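PDB 2G2C: putative molybdenum cofactor biosynthesis protein from Corynebacterium diphtheriae, which probably binds molybdopterin and is thought to act in molybdenum cofactor biosynthesis. Local coordinates for residues A[25-34]-A[143-151]; A[4-15]-A[42-53]. All blocks are in the same frame, centred on the assembly; numbering follows the deposited sequence. Where two conformers were deposited one is given.

Contact 1 packs helix 26-34 against helix 143-151, and contact 2 pairs strand 5-13 with strand 42-51; their centres lie about 12 Å apart. Helix 26-34 belongs to the crossover that joins the two strands, and it packs on the face of the sheet that carries Ile10, Tyr43 and Leu45. Leu30 CB touches Ile10 CD1 at 3.7 Å, and toward the C-terminal end of helix 26-34 the ring of Trp150 meets that of Tyr43. A bound sodium ion lies near the C-terminal ends of the strands, about 7 Å from the side chain of Glu53 in contact 2 and about 9 Å from that of Ile146 in contact 1.

Contact 1 of 2, residues A[25-34]-A[143-151]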
# COMPACT_ATOMS: atom_id res chain seq x y z
N LYS A 25 -0.74 -1.90 -14.84
CA LYS A 25 -0.46 -3.31 -14.61
C LYS A 25 -0.49 -3.70 -13.14
O LYS A 25 -0.63 -4.89 -12.80
CB LYS A 25 0.91 -3.70 -15.17
CG LYS A 25 1.00 -3.57 -16.66
CD LYS A 25 2.35 -4.10 -17.13
CE LYS A 25 2.52 -3.86 -18.62
NZ LYS A 25 3.94 -3.49 -18.89
N ALA A 26 -0.34 -2.71 -12.26
CA ALA A 26 -0.30 -3.00 -10.83
C ALA A 26 -1.63 -3.47 -10.29
O ALA A 26 -1.68 -4.39 -9.43
CB ALA A 26 0.19 -1.75 -10.04
N LEU A 27 -2.71 -2.84 -10.74
CA LEU A 27 -4.05 -3.19 -10.27
C LEU A 27 -4.40 -4.68 -10.52
O LEU A 27 -4.74 -5.41 -9.59
CB LEU A 27 -5.10 -2.24 -10.91
CG LEU A 27 -6.55 -2.62 -10.73
CD1 LEU A 27 -6.96 -2.71 -9.24
CD2 LEU A 27 -7.38 -1.65 -11.51
N PRO A 28 -4.36 -5.13 -11.80
CA PRO A 28 -4.71 -6.54 -12.04
C PRO A 28 -3.75 -7.53 -11.39
O PRO A 28 -4.19 -8.61 -10.96
CB PRO A 28 -4.67 -6.68 -13.58
CG PRO A 28 -3.83 -5.55 -14.05
CD PRO A 28 -4.08 -4.40 -13.05
N LEU A 29 -2.48 -7.15 -11.30
CA LEU A 29 -1.52 -7.98 -10.58
C LEU A 29 -1.92 -8.10 -9.09
O LEU A 29 -2.04 -9.21 -8.55
CB LEU A 29 -0.07 -7.50 -10.76
CG LEU A 29 0.96 -8.17 -9.85
CD1 LEU A 29 1.00 -9.70 -10.04
CD2 LEU A 29 2.30 -7.56 -10.12
N LEU A 30 -2.12 -6.95 -8.44
CA LEU A 30 -2.58 -6.98 -7.02
C LEU A 30 -3.87 -7.78 -6.81
O LEU A 30 -4.00 -8.51 -5.82
CB LEU A 30 -2.74 -5.57 -6.45
CG LEU A 30 -1.37 -4.90 -6.21
CD1 LEU A 30 -1.49 -3.38 -6.19
CD2 LEU A 30 -0.68 -5.45 -4.92
N GLN A 31 -4.83 -7.63 -7.74
CA GLN A 31 -6.06 -8.42 -7.66
C GLN A 31 -5.77 -9.93 -7.71
O GLN A 31 -6.39 -10.69 -6.98
CB GLN A 31 -7.04 -8.02 -8.75
CG GLN A 31 -7.63 -6.63 -8.52
CD GLN A 31 -8.48 -6.11 -9.66
OE1 GLN A 31 -9.64 -5.73 -9.44
NE2 GLN A 31 -7.93 -6.11 -10.87
N ARG A 32 -4.81 -10.35 -8.56
CA ARG A 32 -4.43 -11.77 -8.61
C ARG A 32 -3.76 -12.24 -7.30
O ARG A 32 -4.03 -13.35 -6.79
CB ARG A 32 -3.50 -12.04 -9.82
CG ARG A 32 -4.19 -11.89 -11.16
CD ARG A 32 -3.26 -12.04 -12.35
NE ARG A 32 -4.11 -12.17 -13.53
CZ ARG A 32 -4.18 -11.33 -14.55
NH1 ARG A 32 -3.35 -10.29 -14.64
NH2 ARG A 32 -5.06 -11.57 -15.54
N LEU A 33 -2.90 -11.38 -6.77
CA LEU A 33 -2.19 -11.72 -5.53
C LEU A 33 -3.17 -11.81 -4.36
O LEU A 33 -2.98 -12.64 -3.44
CB LEU A 33 -1.05 -10.73 -5.24
CG LEU A 33 -0.01 -10.68 -6.36
CD1 LEU A 33 0.91 -9.50 -6.20
CD2 LEU A 33 0.82 -11.99 -6.42
N MSE A 34 -4.21 -10.98 -4.40
CA MSE A 34 -5.23 -10.98 -3.34
C MSE A 34 -6.18 -12.15 -3.40
O MSE A 34 -6.71 -12.57 -2.36
CB MSE A 34 -6.04 -9.69 -3.36
CG MSE A 34 -5.27 -8.48 -2.97
SE MSE A 34 -6.34 -6.88 -3.33
CE MSE A 34 -5.28 -5.66 -2.24
N SER A 143 6.23 -4.54 -11.39
CA SER A 143 5.55 -5.75 -11.03
C SER A 143 6.43 -6.63 -10.13
O SER A 143 5.93 -7.19 -9.16
CB SER A 143 5.08 -6.48 -12.29
OG SER A 143 4.09 -5.67 -12.95
N GLY A 144 7.72 -6.73 -10.44
CA GLY A 144 8.62 -7.52 -9.60
C GLY A 144 8.70 -6.99 -8.18
O GLY A 144 8.68 -7.76 -7.21
N GLY A 145 8.73 -5.66 -8.04
CA GLY A 145 8.76 -5.05 -6.71
C GLY A 145 7.46 -5.33 -5.96
O GLY A 145 7.50 -5.64 -4.77
N ILE A 146 6.32 -5.26 -6.63
CA ILE A 146 5.04 -5.59 -6.01
C ILE A 146 5.02 -7.05 -5.53
O ILE A 146 4.51 -7.35 -4.46
CB ILE A 146 3.91 -5.35 -7.02
CG1 ILE A 146 3.72 -3.84 -7.20
CG2 ILE A 146 2.60 -5.94 -6.54
CD1 ILE A 146 2.93 -3.47 -8.45
N THR A 147 5.51 -7.98 -6.37
CA THR A 147 5.45 -9.40 -5.96
C THR A 147 6.37 -9.70 -4.77
O THR A 147 6.05 -10.54 -3.92
CB THR A 147 5.76 -10.37 -7.13
OG1 THR A 147 7.11 -10.20 -7.57
CG2 THR A 147 4.79 -10.11 -8.29
N ASP A 148 7.51 -9.02 -4.70
CA ASP A 148 8.42 -9.15 -3.55
C ASP A 148 7.80 -8.56 -2.27
O ASP A 148 7.91 -9.14 -1.18
CB ASP A 148 9.77 -8.51 -3.84
CG ASP A 148 10.64 -9.35 -4.76
OD1 ASP A 148 10.42 -10.58 -4.90
OD2 ASP A 148 11.57 -8.76 -5.36
N THR A 149 7.14 -7.41 -2.42
CA THR A 149 6.47 -6.83 -1.26
C THR A 149 5.39 -7.78 -0.76
O THR A 149 5.28 -8.07 0.43
CB THR A 149 5.86 -5.46 -1.63
OG1 THR A 149 6.94 -4.55 -1.85
CG2 THR A 149 4.93 -4.95 -0.55
N TRP A 150 4.59 -8.29 -1.71
CA TRP A 150 3.49 -9.17 -1.38
C TRP A 150 3.98 -10.45 -0.70
O TRP A 150 3.36 -10.95 0.24
CB TRP A 150 2.69 -9.53 -2.65
CG TRP A 150 1.44 -10.17 -2.28
CD1 TRP A 150 1.17 -11.53 -2.28
CD2 TRP A 150 0.26 -9.53 -1.80
NE1 TRP A 150 -0.10 -11.74 -1.87
CE2 TRP A 150 -0.69 -10.54 -1.56
CE3 TRP A 150 -0.09 -8.18 -1.56
CZ2 TRP A 150 -1.98 -10.26 -1.08
CZ3 TRP A 150 -1.38 -7.89 -1.10
CH2 TRP A 150 -2.31 -8.93 -0.86
N ALA A 151 5.11 -11.00 -1.18
CA ALA A 151 5.65 -12.22 -0.59
C ALA A 151 5.94 -12.09 0.88
O ALA A 151 5.85 -13.06 1.64
CB ALA A 151 6.92 -12.65 -1.33
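A chi1 of -168° swings the Trp150 indole away from its own backbone N and over to Leu33, whose backbone points CB at the ring; the first torsion of Leu33, with CG opposite the carbonyl carbon, brings CD1 to Ile146 CG2 and Trp150 CB. Leu33 CB stands 3.6 Å from the centroid of the five-membered ring of Trp150, only 7° off the ring normal, a CH-pi contact over one face. The two side chains slide past each other in opposite directions. Farther out on the indole, Met34 CG comes within 3.7 Å of Trp150 CH2, its extended selenomethionine chain crossing the indole at about a right angle.

Ile146 is the knob of a knobs-into-holes contact, its side chain set among Ala26, Leu29, Leu30 and Leu33. Its two branches divide the hole: CD1 of Ile146 presses on Ala26 CB at 3.6 Å, whereas Ile146 CG2 meets Leu30 CD2 at 3.7 Å and also touches the methyls of Leu29 and Leu33. The helices run nearly parallel, their axes 10.5 Å apart at an angle of 26°, and side by side they cover one face of the mixed sheet in an alpha/beta domain. On the sheet side, Ala26 and Leu30 rest on strands 5-13 and 72-76, and Ile146 on Ala139 of strand 135-139.

Toward the N-terminal ends Leu29 does the touching. Its CD2 meets Ser143 CB at 3.7 Å and, one turn further along, Thr147 CG2 at 4.0 Å. The hydroxyl of Thr147 turns back to its own helix, where OG1 donates to Gly144 O at 2.9 Å; that carbonyl also accepts from Asp148 N, both donors arriving from the same face of its plane.

Contact 2 of 2, residues A[4-15]-A[42-53]; sequences MHIKSAIIVVSD and SYELISEVVVPE
Backbone hydrogen bonds join Ile6, Ser8, Ile10 and Val12 to strand 42-51 through both their N and O atoms, the parallel pattern, with Ser42 N to Met4 O and Ser14 N to Val51 O at the ends. A beta bulge interrupts the register between Ser8 and Ala9: Ile46 N bonds to Ser8 O at 2.8 Å, and the next bond comes from Ile10 N to Ser47 O. In the conformer given for Ser47, water 1 bridges Ile10 O and Ser47 OG.

Among polar side chains, Ser8 OG donates to Ile6 O from the face opposite Glu44 N, and lies in plane at the edge of the Tyr43 ring, 3.4 Å from CD1. In the conformer given, Lys7, bent at chi2 (73°), lies alongside Glu44 in a salt bridge whose hydrogen bond is weak, NZ to OE1 3.0 Å; a weak bond from His5 ND1 reaches the same oxygen.

Strand 42-51 is the outermost strand at this side of the sheet, and the pair is linked by a beta-alpha-beta crossover containing helix 26-34. Apolar contacts lie on both faces: Ile10 CG1 meets Leu45 CD1 at 3.7 Å on the helix 26-34 side, while Ile11, Val13, Val49 and Val51 pack together on the other.

Beyond the strands, Glu53 N bonds to Asp15 OD1 at 2.9 Å from above the carboxylate plane. Asp15 OD2 takes a salt bridge from Lys84, and water 3 spans Asp15 OD1 and Glu53 O.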
# COMPACT_ATOMS: atom_id res chain seq x y z
N MSE A 4 -13.18 -13.74 7.58
CA MSE A 4 -12.54 -12.41 7.82
C MSE A 4 -12.38 -11.68 6.49
O MSE A 4 -11.48 -12.00 5.73
CB MSE A 4 -11.18 -12.57 8.56
CG MSE A 4 -10.14 -11.46 8.23
SE MSE A 4 -8.72 -11.04 9.54
CE MSE A 4 -7.46 -12.57 9.33
N HIS A 5 -13.27 -10.73 6.21
CA HIS A 5 -13.18 -9.89 5.01
C HIS A 5 -12.37 -8.65 5.36
O HIS A 5 -12.75 -7.90 6.29
CB HIS A 5 -14.55 -9.40 4.57
CG HIS A 5 -15.21 -10.26 3.55
ND1 HIS A 5 -15.65 -9.77 2.34
CD2 HIS A 5 -15.55 -11.58 3.57
CE1 HIS A 5 -16.22 -10.75 1.65
NE2 HIS A 5 -16.17 -11.86 2.38
N ILE A 6 -11.29 -8.42 4.62
CA ILE A 6 -10.47 -7.25 4.87
C ILE A 6 -10.81 -6.22 3.80
O ILE A 6 -10.50 -6.41 2.62
CB ILE A 6 -8.96 -7.62 4.81
CG1 ILE A 6 -8.60 -8.71 5.85
CG2 ILE A 6 -8.09 -6.35 4.97
CD1 ILE A 6 -7.15 -9.25 5.73
N LYS A 7 -11.48 -5.14 4.21
CA LYS A 7 -11.80 -4.07 3.28
C LYS A 7 -10.50 -3.43 2.82
O LYS A 7 -9.70 -2.95 3.63
CB LYS A 7 -12.75 -3.04 3.89
CG LYS A 7 -14.23 -3.42 3.84
CD LYS A 7 -14.55 -4.53 4.82
CE LYS A 7 -16.02 -4.91 4.74
NZ LYS A 7 -16.17 -6.36 4.99
N SER A 8 -10.31 -3.43 1.50
CA SER A 8 -9.02 -3.07 0.92
C SER A 8 -9.11 -1.99 -0.12
O SER A 8 -10.12 -1.87 -0.83
CB SER A 8 -8.30 -4.29 0.31
OG SER A 8 -8.20 -5.34 1.26
N ALA A 9 -8.03 -1.23 -0.26
CA ALA A 9 -7.94 -0.20 -1.30
C ALA A 9 -6.61 -0.27 -1.99
O ALA A 9 -5.55 -0.48 -1.34
CB ALA A 9 -8.16 1.22 -0.73
N ILE A 10 -6.65 -0.06 -3.29
CA ILE A 10 -5.41 0.06 -4.08
C ILE A 10 -5.25 1.49 -4.59
O ILE A 10 -6.24 2.09 -5.08
CB ILE A 10 -5.42 -0.94 -5.27
CG1 ILE A 10 -5.41 -2.39 -4.73
CG2 ILE A 10 -4.30 -0.58 -6.30
CD1 ILE A 10 -5.71 -3.46 -5.78
N ILE A 11 -4.03 2.01 -4.46
CA ILE A 11 -3.72 3.36 -4.97
C ILE A 11 -2.48 3.28 -5.84
O ILE A 11 -1.38 3.02 -5.34
CB ILE A 11 -3.47 4.35 -3.80
CG1 ILE A 11 -4.74 4.42 -2.93
CG2 ILE A 11 -3.04 5.70 -4.34
CD1 ILE A 11 -4.53 5.08 -1.53
N VAL A 12 -2.68 3.42 -7.15
CA VAL A 12 -1.54 3.38 -8.04
C VAL A 12 -1.08 4.82 -8.30
O VAL A 12 -1.86 5.66 -8.69
CB VAL A 12 -1.90 2.64 -9.36
CG1 VAL A 12 -0.80 2.81 -10.38
CG2 VAL A 12 -2.19 1.17 -9.07
N VAL A 13 0.20 5.08 -8.04
CA VAL A 13 0.72 6.43 -8.05
C VAL A 13 1.65 6.55 -9.27
O VAL A 13 2.75 5.95 -9.30
CB VAL A 13 1.50 6.73 -6.72
CG1 VAL A 13 2.04 8.17 -6.69
CG2 VAL A 13 0.62 6.41 -5.46
N SER A 14 1.20 7.30 -10.27
CA SER A 14 1.94 7.37 -11.55
C SER A 14 1.37 8.43 -12.45
O SER A 14 0.20 8.38 -12.76
CB SER A 14 1.79 6.04 -12.30
OG SER A 14 2.30 6.13 -13.65
N ASP A 15 2.22 9.36 -12.85
CA ASP A 15 1.79 10.39 -13.80
C ASP A 15 1.33 9.76 -15.12
O ASP A 15 0.24 10.08 -15.59
CB ASP A 15 2.92 11.39 -14.01
CG ASP A 15 3.11 12.29 -12.79
OD1 ASP A 15 2.17 12.36 -11.99
OD2 ASP A 15 4.16 12.96 -12.69
N SER A 42 -10.20 -13.15 3.41
CA SER A 42 -10.40 -12.70 2.05
C SER A 42 -10.21 -11.18 1.98
O SER A 42 -10.46 -10.48 2.96
CB SER A 42 -11.81 -13.09 1.61
OG SER A 42 -12.09 -12.69 0.28
N TYR A 43 -9.79 -10.67 0.82
CA TYR A 43 -9.71 -9.23 0.59
C TYR A 43 -10.93 -8.79 -0.18
O TYR A 43 -11.27 -9.37 -1.22
CB TYR A 43 -8.45 -8.86 -0.22
CG TYR A 43 -7.18 -9.20 0.46
CD1 TYR A 43 -6.55 -8.28 1.32
CD2 TYR A 43 -6.59 -10.43 0.27
CE1 TYR A 43 -5.36 -8.61 1.97
CE2 TYR A 43 -5.41 -10.77 0.91
CZ TYR A 43 -4.79 -9.84 1.74
OH TYR A 43 -3.63 -10.15 2.39
N GLU A 44 -11.59 -7.75 0.32
CA GLU A 44 -12.70 -7.13 -0.36
C GLU A 44 -12.25 -5.76 -0.89
O GLU A 44 -12.13 -4.79 -0.10
CB GLU A 44 -13.90 -6.95 0.60
CG GLU A 44 -15.11 -6.38 -0.11
CD GLU A 44 -16.23 -5.93 0.82
OE1 GLU A 44 -16.26 -6.38 1.98
OE2 GLU A 44 -17.07 -5.13 0.37
N LEU A 45 -11.98 -5.69 -2.18
CA LEU A 45 -11.51 -4.43 -2.78
C LEU A 45 -12.63 -3.40 -2.87
O LEU A 45 -13.52 -3.52 -3.74
CB LEU A 45 -10.90 -4.67 -4.15
CG LEU A 45 -10.19 -3.47 -4.80
CD1 LEU A 45 -8.94 -3.11 -4.02
CD2 LEU A 45 -9.84 -3.87 -6.20
N ILE A 46 -12.62 -2.41 -1.99
CA ILE A 46 -13.68 -1.41 -1.99
C ILE A 46 -13.40 -0.20 -2.85
O ILE A 46 -14.32 0.56 -3.19
CB ILE A 46 -14.06 -1.01 -0.55
CG1 ILE A 46 -12.96 -0.13 0.08
CG2 ILE A 46 -14.40 -2.30 0.25
CD1 ILE A 46 -13.39 0.57 1.39
N SER A 47 -12.14 -0.04 -3.24
CA SER A 47 -11.69 1.13 -3.99
C SER A 47 -10.41 0.80 -4.76
O SER A 47 -9.54 0.15 -4.19
CB SER A 47 -11.41 2.27 -3.00
OG SER A 47 -10.90 3.42 -3.65
N GLU A 48 -10.31 1.26 -6.00
CA GLU A 48 -9.01 1.33 -6.67
C GLU A 48 -8.95 2.62 -7.44
O GLU A 48 -9.94 3.03 -8.06
CB GLU A 48 -8.73 0.13 -7.57
CG GLU A 48 -9.75 -0.04 -8.69
CD GLU A 48 -9.48 0.80 -9.95
OE1 GLU A 48 -10.39 0.85 -10.80
OE2 GLU A 48 -8.39 1.41 -10.11
N VAL A 49 -7.82 3.30 -7.34
CA VAL A 49 -7.63 4.56 -8.04
C VAL A 49 -6.21 4.65 -8.60
O VAL A 49 -5.32 3.90 -8.18
CB VAL A 49 -7.91 5.80 -7.12
CG1 VAL A 49 -9.30 5.69 -6.48
CG2 VAL A 49 -6.87 5.88 -6.01
N VAL A 50 -6.04 5.55 -9.57
CA VAL A 50 -4.74 5.96 -10.05
C VAL A 50 -4.66 7.45 -9.76
O VAL A 50 -5.61 8.22 -10.06
CB VAL A 50 -4.58 5.74 -11.57
CG1 VAL A 50 -3.22 6.29 -12.03
CG2 VAL A 50 -4.76 4.26 -11.91
N VAL A 51 -3.56 7.89 -9.17
CA VAL A 51 -3.37 9.33 -8.92
C VAL A 51 -2.02 9.75 -9.50
O VAL A 51 -1.10 8.93 -9.60
CB VAL A 51 -3.45 9.65 -7.37
CG1 VAL A 51 -4.83 9.28 -6.83
CG2 VAL A 51 -2.33 8.95 -6.57
N PRO A 52 -1.89 11.03 -9.87
CA PRO A 52 -0.59 11.55 -10.23
C PRO A 52 0.36 11.49 -9.02
O PRO A 52 -0.09 11.40 -7.85
CB PRO A 52 -0.86 13.04 -10.56
CG PRO A 52 -2.33 13.14 -10.76
CD PRO A 52 -2.97 12.04 -9.95
N GLU A 53 1.65 11.60 -9.29
CA GLU A 53 2.63 11.66 -8.21
C GLU A 53 2.46 12.90 -7.36
O GLU A 53 2.03 13.95 -7.83
CB GLU A 53 4.04 11.66 -8.79
CG GLU A 53 4.27 10.40 -9.51
CD GLU A 53 5.42 9.62 -8.97
OE1 GLU A 53 5.68 9.73 -7.73
OE2 GLU A 53 6.04 8.89 -9.79
O HOH W 1 -8.27 3.49 -3.48
O HOH W 2 5.02 8.92 -12.29
O HOH W 3 2.59 14.79 -10.60